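PDB 6JSX: flagellar biosynthesis protein FlaG from Helicobacter pylori, which is of unknown detailed function but probably takes part in flagellar assembly, perhaps by influencing the growth or length of the filament. Local coordinates for residues I25-N30 and K34-S39; P5-L10 and K55-L60. One frame throughout, in Å; residues are numbered along the deposited sequence.

Contact 1. Residues I25-N30 and K34-S39; sequences INFSYN and KGLVVS
With CG anti to the carbonyl carbon, Phe-27 (chi1 -65°) lays its ring alongside Val-38 and against Leu-36, while Tyr-29, its CG anti to the backbone N (chi1 -177°), reaches alongside Gly-35 and Lys-34. These residues belong to a beta hairpin in which 26-30 runs antiparallel to 35-39, the first two strands of a three-stranded sheet. Phe-27 CE2 approaches Val-38 CB at 4.0 Å, the two side chains pointing the same way. At the ring's edge, near its plane, Leu-36 CD1 lies 4.1 Å from Phe-27 CD2. Tyr-29 brings CD1 to 3.5 Å from Gly-35 O, and its OH to 3.6 Å from Lys-34 CD; that hydroxyl is hydrogen-bonded to Ser-54 OG. Leu-14 and Ser-11 of helix 4-21 cover Phe-27 and Leu-36 respectively, and Ile-25 of the second subunit reaches Val-38. In the backbone ladder Asn-26 and Ser-39 bond both ways, Ser-39 N to Asn-26 O at 2.8 Å. The middle is uneven: Val-37 N gives Ser-28 O a nearly straight bond (2.9 Å, 174° at the hydrogen), but the return bond from Ser-28 N is weak. Near the turn, Lys-34 and Gly-35 both face Asn-30 in a G1 beta bulge. Asn-30 and Gly-35 still exchange a pair of backbone bonds, and Asn-30 OD1 accepts from Thr-32 N and Ile-33 N, the former closing an Asx turn. The other face carries Asn-26, Ser-28, Asn-30 and Ser-39 beside Val-37, and is mostly polar. Asn-26 OD1, Ser-28 OG and Ser-39 OG lie within bonding reach of one water, which cannot serve every acceptor at once and sits closest to Val-37 O, at 2.7 Å.

Contact 2. Residues P5-L10 and K55-L60; sequences PKLELL and KEAVEL
The 2.8 Å bond from Leu-10 N to Lys-6 O is the shortest backbone hydrogen bond within 5-10 and 55-60, and it closes the helical turn that presents Leu-7 to Ala-57 and Val-58. Between the segments themselves the contact is wholly apolar. Leu-7 points from its helix toward the other, CG anti to the carbonyl carbon, with CD1 anti to CA (chi2 180°), carried out to Ala-57, and CD2 branching off beside it to Val-58. Ala-57 presents its single methyl, CB, to Leu-7 CD1 at 4.1 Å; Leu-7 CD2 lies 4.2 Å from Val-58 CG2. One leucine therefore bridges two successive residues of 55-60. Below the pair lies the sheet, where Leu-7 rests on Tyr-29 and Ala-57 on Ile-52. The second subunit packs nearby, its Val-67 on Leu-10 and its Ile-21 on Leu-60. Leu-7 O also accepts a hydrogen bond from Ser-11 OG, one turn further on. The arrangement sets the first turns of two helices, from opposite ends of the chain, side by side against one face of an antiparallel sheet, in a two-layer alpha+beta arrangement of alpha-beta-beta-beta-alpha order.

In the fold
Contact 1 lies within the sheet and contact 2 in the helical layer, their centres about 10 Å apart. The hairpin of contact 1 is formed by neighbours in sequence and is nested inside the long loop that contact 2 closes between the ends of the chain. It is only partly buried, held by a backbone ladder with a largely polar, water-bearing side; contact 2 is small, buried and made of methyl groups. They meet directly where Tyr-29 CD1 packs on Leu-7 CB at 3.7 Å and Leu-36 CB on Ala-57 CB at 4.0 Å, so the hairpin's apolar face serves as the floor for the first turns of both helices. Each contact also borders the second subunit.

Contact 1. Residues I25-N30 and K34-S39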
ATOM      1  N   ILE A  25       3.576   7.867  -4.510  1.00 72.14           N
ATOM      2  CA  ILE A  25       3.720   7.067  -3.295  1.00 54.73           C
ATOM      3  C   ILE A  25       5.032   6.325  -3.369  1.00 50.45           C
ATOM      4  O   ILE A  25       5.298   5.645  -4.352  1.00 56.25           O
ATOM      5  CB  ILE A  25       2.589   6.038  -3.130  1.00 51.14           C
ATOM      6  CG1 ILE A  25       1.218   6.730  -3.223  1.00 45.99           C
ATOM      7  CG2 ILE A  25       2.767   5.278  -1.824  1.00 43.65           C
ATOM      8  CD1 ILE A  25       0.044   5.928  -2.712  1.00 42.32           C
ATOM      9  N   ASN A  26       5.862   6.463  -2.341  1.00 54.86           N
ATOM     10  CA  ASN A  26       7.185   5.843  -2.363  1.00 62.04           C
ATOM     11  C   ASN A  26       7.434   4.783  -1.289  1.00 58.14           C
ATOM     12  O   ASN A  26       7.015   4.918  -0.144  1.00 51.03           O
ATOM     13  CB  ASN A  26       8.287   6.905  -2.310  1.00 70.01           C
ATOM     14  CG  ASN A  26       9.659   6.322  -2.580  1.00 78.59           C
ATOM     15  OD1 ASN A  26      10.465   6.152  -1.662  1.00 73.13           O
ATOM     16  ND2 ASN A  26       9.924   5.985  -3.846  1.00 84.24           N
ATOM     17  N   PHE A  27       8.137   3.727  -1.668  1.00 59.87           N
ATOM     18  CA  PHE A  27       8.469   2.667  -0.732  1.00 54.21           C
ATOM     19  C   PHE A  27       9.969   2.527  -0.680  1.00 56.11           C
ATOM     20  O   PHE A  27      10.660   2.811  -1.657  1.00 57.82           O
ATOM     21  CB  PHE A  27       7.831   1.343  -1.172  1.00 51.46           C
ATOM     22  CG  PHE A  27       6.323   1.366  -1.140  1.00 57.99           C
ATOM     23  CD1 PHE A  27       5.596   1.833  -2.240  1.00 56.87           C
ATOM     24  CD2 PHE A  27       5.628   0.948   0.000  1.00 52.95           C
ATOM     25  CE1 PHE A  27       4.201   1.876  -2.213  1.00 54.49           C
ATOM     26  CE2 PHE A  27       4.227   0.986   0.035  1.00 49.79           C
ATOM     27  CZ  PHE A  27       3.512   1.452  -1.081  1.00 51.53           C
ATOM     28  N   SER A  28      10.473   2.111   0.475  1.00 61.26           N
ATOM     29  CA  SER A  28      11.886   1.772   0.611  1.00 67.83           C
ATOM     30  C   SER A  28      12.110   1.009   1.895  1.00 62.81           C
ATOM     31  O   SER A  28      11.309   1.105   2.824  1.00 58.07           O
ATOM     32  CB  SER A  28      12.737   3.026   0.642  1.00 54.82           C
ATOM     33  OG  SER A  28      12.273   3.840   1.680  1.00 54.98           O
ATOM     34  N   TYR A  29      13.200   0.252   1.943  1.00 59.06           N
ATOM     35  CA  TYR A  29      13.626  -0.328   3.200  1.00 60.82           C
ATOM     36  C   TYR A  29      14.591   0.620   3.898  1.00 64.14           C
ATOM     37  O   TYR A  29      15.618   0.994   3.330  1.00 70.72           O
ATOM     38  CB  TYR A  29      14.308  -1.675   2.990  1.00 57.36           C
ATOM     39  CG  TYR A  29      14.709  -2.359   4.287  1.00 69.18           C
ATOM     40  CD1 TYR A  29      13.757  -2.995   5.076  1.00 73.00           C
ATOM     41  CD2 TYR A  29      16.032  -2.371   4.722  1.00 63.23           C
ATOM     42  CE1 TYR A  29      14.100  -3.618   6.257  1.00 60.61           C
ATOM     43  CE2 TYR A  29      16.390  -3.008   5.900  1.00 67.07           C
ATOM     44  CZ  TYR A  29      15.418  -3.636   6.666  1.00 69.97           C
ATOM     45  OH  TYR A  29      15.757  -4.278   7.848  1.00 70.16           O
ATOM     46  N   ASN A  30      14.261   1.020   5.120  1.00 59.53           N
ATOM     47  CA  ASN A  30      15.236   1.721   5.943  1.00 64.40           C
ATOM     48  C   ASN A  30      16.025   0.725   6.800  1.00 68.43           C
ATOM     49  O   ASN A  30      15.445  -0.037   7.585  1.00 64.33           O
ATOM     50  CB  ASN A  30      14.550   2.769   6.817  1.00 64.25           C
ATOM     51  CG  ASN A  30      15.523   3.759   7.411  1.00 76.24           C
ATOM     52  OD1 ASN A  30      16.579   3.376   7.921  1.00 72.56           O
ATOM     53  ND2 ASN A  30      15.179   5.045   7.342  1.00 65.94           N
ATOM     54  N   LYS A  34      15.076  -0.249  10.598  1.00 88.24           N
ATOM     55  CA  LYS A  34      14.690  -1.651  10.396  1.00 67.80           C
ATOM     56  C   LYS A  34      13.198  -1.818  10.102  1.00 65.08           C
ATOM     57  O   LYS A  34      12.472  -2.462  10.860  1.00 65.76           O
ATOM     58  CB  LYS A  34      15.091  -2.503  11.606  1.00 71.00           C
ATOM     59  CG  LYS A  34      16.594  -2.504  11.918  1.00 89.49           C
ATOM     60  CD  LYS A  34      17.397  -3.135  10.790  1.00 97.41           C
ATOM     61  CE  LYS A  34      18.884  -3.183  11.105  1.00106.85           C
ATOM     62  NZ  LYS A  34      19.230  -4.289  12.043  1.00119.18           N
ATOM     63  N   GLY A  35      12.743  -1.226   9.005  1.00 62.38           N
ATOM     64  CA  GLY A  35      11.338  -1.292   8.639  1.00 59.92           C
ATOM     65  C   GLY A  35      11.037  -0.868   7.214  1.00 57.22           C
ATOM     66  O   GLY A  35      11.895  -0.362   6.490  1.00 68.35           O
ATOM     67  N   LEU A  36       9.804  -1.085   6.797  1.00 55.14           N
ATOM     68  CA  LEU A  36       9.379  -0.588   5.510  1.00 57.47           C
ATOM     69  C   LEU A  36       8.902   0.866   5.696  1.00 67.55           C
ATOM     70  O   LEU A  36       8.177   1.189   6.648  1.00 53.34           O
ATOM     71  CB  LEU A  36       8.259  -1.473   4.949  1.00 58.53           C
ATOM     72  CG  LEU A  36       8.007  -1.789   3.454  1.00 64.23           C
ATOM     73  CD1 LEU A  36       6.545  -1.554   3.157  1.00 47.49           C
ATOM     74  CD2 LEU A  36       8.879  -1.047   2.436  1.00 49.23           C
ATOM     75  N   VAL A  37       9.326   1.752   4.801  1.00 61.25           N
ATOM     76  CA  VAL A  37       8.848   3.124   4.858  1.00 57.23           C
ATOM     77  C   VAL A  37       8.098   3.566   3.596  1.00 57.49           C
ATOM     78  O   VAL A  37       8.630   3.550   2.486  1.00 60.71           O
ATOM     79  CB  VAL A  37       9.969   4.119   5.228  1.00 66.25           C
ATOM     80  CG1 VAL A  37       9.491   5.567   5.003  1.00 54.89           C
ATOM     81  CG2 VAL A  37      10.459   3.866   6.694  1.00 57.05           C
ATOM     82  N   VAL A  38       6.835   3.922   3.791  1.00 59.73           N
ATOM     83  CA  VAL A  38       6.006   4.474   2.736  1.00 66.30           C
ATOM     84  C   VAL A  38       5.948   5.990   2.914  1.00 63.70           C
ATOM     85  O   VAL A  38       5.761   6.487   4.028  1.00 60.27           O
ATOM     86  CB  VAL A  38       4.587   3.848   2.735  1.00 61.17           C
ATOM     87  CG1 VAL A  38       4.174   3.481   4.129  1.00 66.02           C
ATOM     88  CG2 VAL A  38       3.565   4.797   2.113  1.00 52.15           C
ATOM     89  N   SER A  39       6.143   6.731   1.829  1.00 59.79           N
ATOM     90  CA  SER A  39       6.155   8.178   1.959  1.00 70.83           C
ATOM     91  C   SER A  39       5.503   8.891   0.787  1.00 60.31           C
ATOM     92  O   SER A  39       5.715   8.546  -0.376  1.00 61.33           O
ATOM     93  CB  SER A  39       7.576   8.705   2.193  1.00 79.21           C
ATOM     94  OG  SER A  39       8.369   8.559   1.030  1.00 84.37           O
TER
HETATM   95  O   HOH W   1       9.734   5.815   1.484  1.00 60.46           O

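Contact 2. Residues P5-L10 and K55-L60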
ATOM      1  N   PRO A   5      16.977  -7.815   2.182  1.00 88.27           N
ATOM      2  CA  PRO A   5      16.918  -8.071   0.735  1.00 78.72           C
ATOM      3  C   PRO A   5      15.500  -8.091   0.170  1.00 67.22           C
ATOM      4  O   PRO A   5      15.250  -7.508  -0.883  1.00 68.27           O
ATOM      5  CB  PRO A   5      17.532  -9.472   0.604  1.00 78.14           C
ATOM      6  CG  PRO A   5      18.421  -9.597   1.750  1.00 79.67           C
ATOM      7  CD  PRO A   5      17.774  -8.851   2.871  1.00 82.65           C
ATOM      8  N   LYS A   6      14.584  -8.740   0.872  1.00 62.21           N
ATOM      9  CA  LYS A   6      13.239  -8.936   0.345  1.00 63.49           C
ATOM     10  C   LYS A   6      12.365  -7.695   0.387  1.00 66.19           C
ATOM     11  O   LYS A   6      11.576  -7.464  -0.535  1.00 66.02           O
ATOM     12  CB  LYS A   6      12.547 -10.099   1.047  1.00 58.05           C
ATOM     13  CG  LYS A   6      13.222 -11.402   0.760  1.00 62.62           C
ATOM     14  CD  LYS A   6      12.407 -12.596   1.229  1.00 72.43           C
ATOM     15  CE  LYS A   6      13.208 -13.887   1.026  1.00 70.17           C
ATOM     16  NZ  LYS A   6      14.162 -13.738  -0.124  1.00 69.26           N
ATOM     17  N   LEU A   7      12.487  -6.904   1.450  1.00 70.01           N
ATOM     18  CA  LEU A   7      11.719  -5.664   1.536  1.00 65.09           C
ATOM     19  C   LEU A   7      12.316  -4.614   0.601  1.00 62.42           C
ATOM     20  O   LEU A   7      11.602  -3.728   0.117  1.00 54.09           O
ATOM     21  CB  LEU A   7      11.612  -5.153   2.981  1.00 65.14           C
ATOM     22  CG  LEU A   7      10.672  -5.976   3.878  1.00 64.59           C
ATOM     23  CD1 LEU A   7      10.602  -5.432   5.296  1.00 55.42           C
ATOM     24  CD2 LEU A   7       9.272  -6.109   3.259  1.00 52.10           C
ATOM     25  N   GLU A   8      13.618  -4.739   0.336  1.00 60.21           N
ATOM     26  CA  GLU A   8      14.290  -3.883  -0.638  1.00 59.94           C
ATOM     27  C   GLU A   8      13.746  -4.150  -2.023  1.00 59.25           C
ATOM     28  O   GLU A   8      13.423  -3.222  -2.774  1.00 59.70           O
ATOM     29  CB  GLU A   8      15.802  -4.112  -0.624  1.00 68.53           C
ATOM     30  CG  GLU A   8      16.498  -3.517   0.587  1.00 82.44           C
ATOM     31  CD  GLU A   8      17.966  -3.230   0.350  1.00104.43           C
ATOM     32  OE1 GLU A   8      18.497  -3.640  -0.708  1.00109.31           O
ATOM     33  OE2 GLU A   8      18.588  -2.583   1.223  1.00113.82           O
ATOM     34  N   LEU A   9      13.638  -5.434  -2.346  1.00 60.94           N
ATOM     35  CA  LEU A   9      13.145  -5.884  -3.646  1.00 61.36           C
ATOM     36  C   LEU A   9      11.669  -5.530  -3.797  1.00 58.53           C
ATOM     37  O   LEU A   9      11.265  -4.947  -4.802  1.00 64.68           O
ATOM     38  CB  LEU A   9      13.377  -7.393  -3.784  1.00 68.51           C
ATOM     39  CG  LEU A   9      13.072  -8.134  -5.083  1.00 69.45           C
ATOM     40  CD1 LEU A   9      13.898  -7.607  -6.251  1.00 67.43           C
ATOM     41  CD2 LEU A   9      13.329  -9.612  -4.872  1.00 73.78           C
ATOM     42  N   LEU A  10      10.878  -5.864  -2.778  1.00 57.88           N
ATOM     43  CA  LEU A  10       9.459  -5.501  -2.696  1.00 55.33           C
ATOM     44  C   LEU A  10       9.245  -4.004  -2.905  1.00 62.80           C
ATOM     45  O   LEU A  10       8.211  -3.581  -3.422  1.00 62.73           O
ATOM     46  CB  LEU A  10       8.918  -5.902  -1.319  1.00 61.43           C
ATOM     47  CG  LEU A  10       7.419  -6.015  -1.012  1.00 58.68           C
ATOM     48  CD1 LEU A  10       6.883  -4.818  -0.237  1.00 48.80           C
ATOM     49  CD2 LEU A  10       6.621  -6.247  -2.278  1.00 50.93           C
ATOM     50  N   LYS A  55       9.319  -6.964  10.610  1.00 64.26           N
ATOM     51  CA  LYS A  55       8.527  -8.155  10.877  1.00 71.45           C
ATOM     52  C   LYS A  55       7.041  -7.936  10.625  1.00 66.99           C
ATOM     53  O   LYS A  55       6.379  -8.773  10.025  1.00 66.59           O
ATOM     54  CB  LYS A  55       8.773  -8.634  12.310  1.00 75.14           C
ATOM     55  CG  LYS A  55       8.106  -9.951  12.668  1.00 74.58           C
ATOM     56  CD  LYS A  55       8.763 -10.576  13.883  1.00 75.90           C
ATOM     57  CE  LYS A  55       7.894 -11.669  14.488  1.00 96.70           C
ATOM     58  NZ  LYS A  55       8.480 -12.228  15.754  1.00100.17           N
ATOM     59  N   GLU A  56       6.516  -6.805  11.069  1.00 65.59           N
ATOM     60  CA  GLU A  56       5.103  -6.520  10.872  1.00 69.47           C
ATOM     61  C   GLU A  56       4.781  -6.337   9.382  1.00 68.75           C
ATOM     62  O   GLU A  56       3.665  -6.610   8.940  1.00 59.98           O
ATOM     63  CB  GLU A  56       4.682  -5.296  11.700  1.00 72.89           C
ATOM     64  CG  GLU A  56       4.737  -5.522  13.219  1.00 80.28           C
ATOM     65  CD  GLU A  56       4.444  -4.254  14.021  1.00 97.47           C
ATOM     66  OE1 GLU A  56       4.750  -3.152  13.522  1.00107.87           O
ATOM     67  OE2 GLU A  56       3.904  -4.350  15.149  1.00101.21           O
ATOM     68  N   ALA A  57       5.780  -5.903   8.616  1.00 71.34           N
ATOM     69  CA  ALA A  57       5.619  -5.638   7.191  1.00 53.83           C
ATOM     70  C   ALA A  57       5.529  -6.924   6.385  1.00 59.71           C
ATOM     71  O   ALA A  57       4.760  -7.025   5.423  1.00 59.27           O
ATOM     72  CB  ALA A  57       6.773  -4.785   6.687  1.00 68.19           C
ATOM     73  N   VAL A  58       6.326  -7.909   6.773  1.00 63.05           N
ATOM     74  CA  VAL A  58       6.332  -9.177   6.061  1.00 64.99           C
ATOM     75  C   VAL A  58       5.037  -9.961   6.314  1.00 64.20           C
ATOM     76  O   VAL A  58       4.471 -10.558   5.392  1.00 55.33           O
ATOM     77  CB  VAL A  58       7.572 -10.000   6.420  1.00 66.75           C
ATOM     78  CG1 VAL A  58       7.572 -11.321   5.658  1.00 58.68           C
ATOM     79  CG2 VAL A  58       8.828  -9.195   6.114  1.00 57.79           C
ATOM     80  N   GLU A  59       4.565  -9.938   7.558  1.00 61.02           N
ATOM     81  CA  GLU A  59       3.278 -10.542   7.903  1.00 66.22           C
ATOM     82  C   GLU A  59       2.124  -9.894   7.144  1.00 76.71           C
ATOM     83  O   GLU A  59       1.213 -10.578   6.672  1.00 85.81           O
ATOM     84  CB  GLU A  59       3.029 -10.455   9.408  1.00 67.86           C
ATOM     85  CG  GLU A  59       4.002 -11.299  10.233  1.00 83.26           C
ATOM     86  CD  GLU A  59       3.837 -11.115  11.738  1.00 88.48           C
ATOM     87  OE1 GLU A  59       3.085 -10.201  12.163  1.00 83.55           O
ATOM     88  OE2 GLU A  59       4.468 -11.893  12.491  1.00 89.90           O
ATOM     89  N   LEU A  60       2.183  -8.572   7.024  1.00 73.15           N
ATOM     90  CA  LEU A  60       1.149  -7.779   6.363  1.00 68.46           C
ATOM     91  C   LEU A  60       1.091  -8.047   4.875  1.00 64.88           C
ATOM     92  O   LEU A  60       0.018  -8.254   4.318  1.00 73.21           O
ATOM     93  CB  LEU A  60       1.428  -6.299   6.588  1.00 64.32           C
ATOM     94  CG  LEU A  60       0.650  -5.308   5.748  1.00 63.34           C
ATOM     95  CD1 LEU A  60      -0.775  -5.243   6.239  1.00 71.04           C
ATOM     96  CD2 LEU A  60       1.327  -3.959   5.834  1.00 65.00           C
TER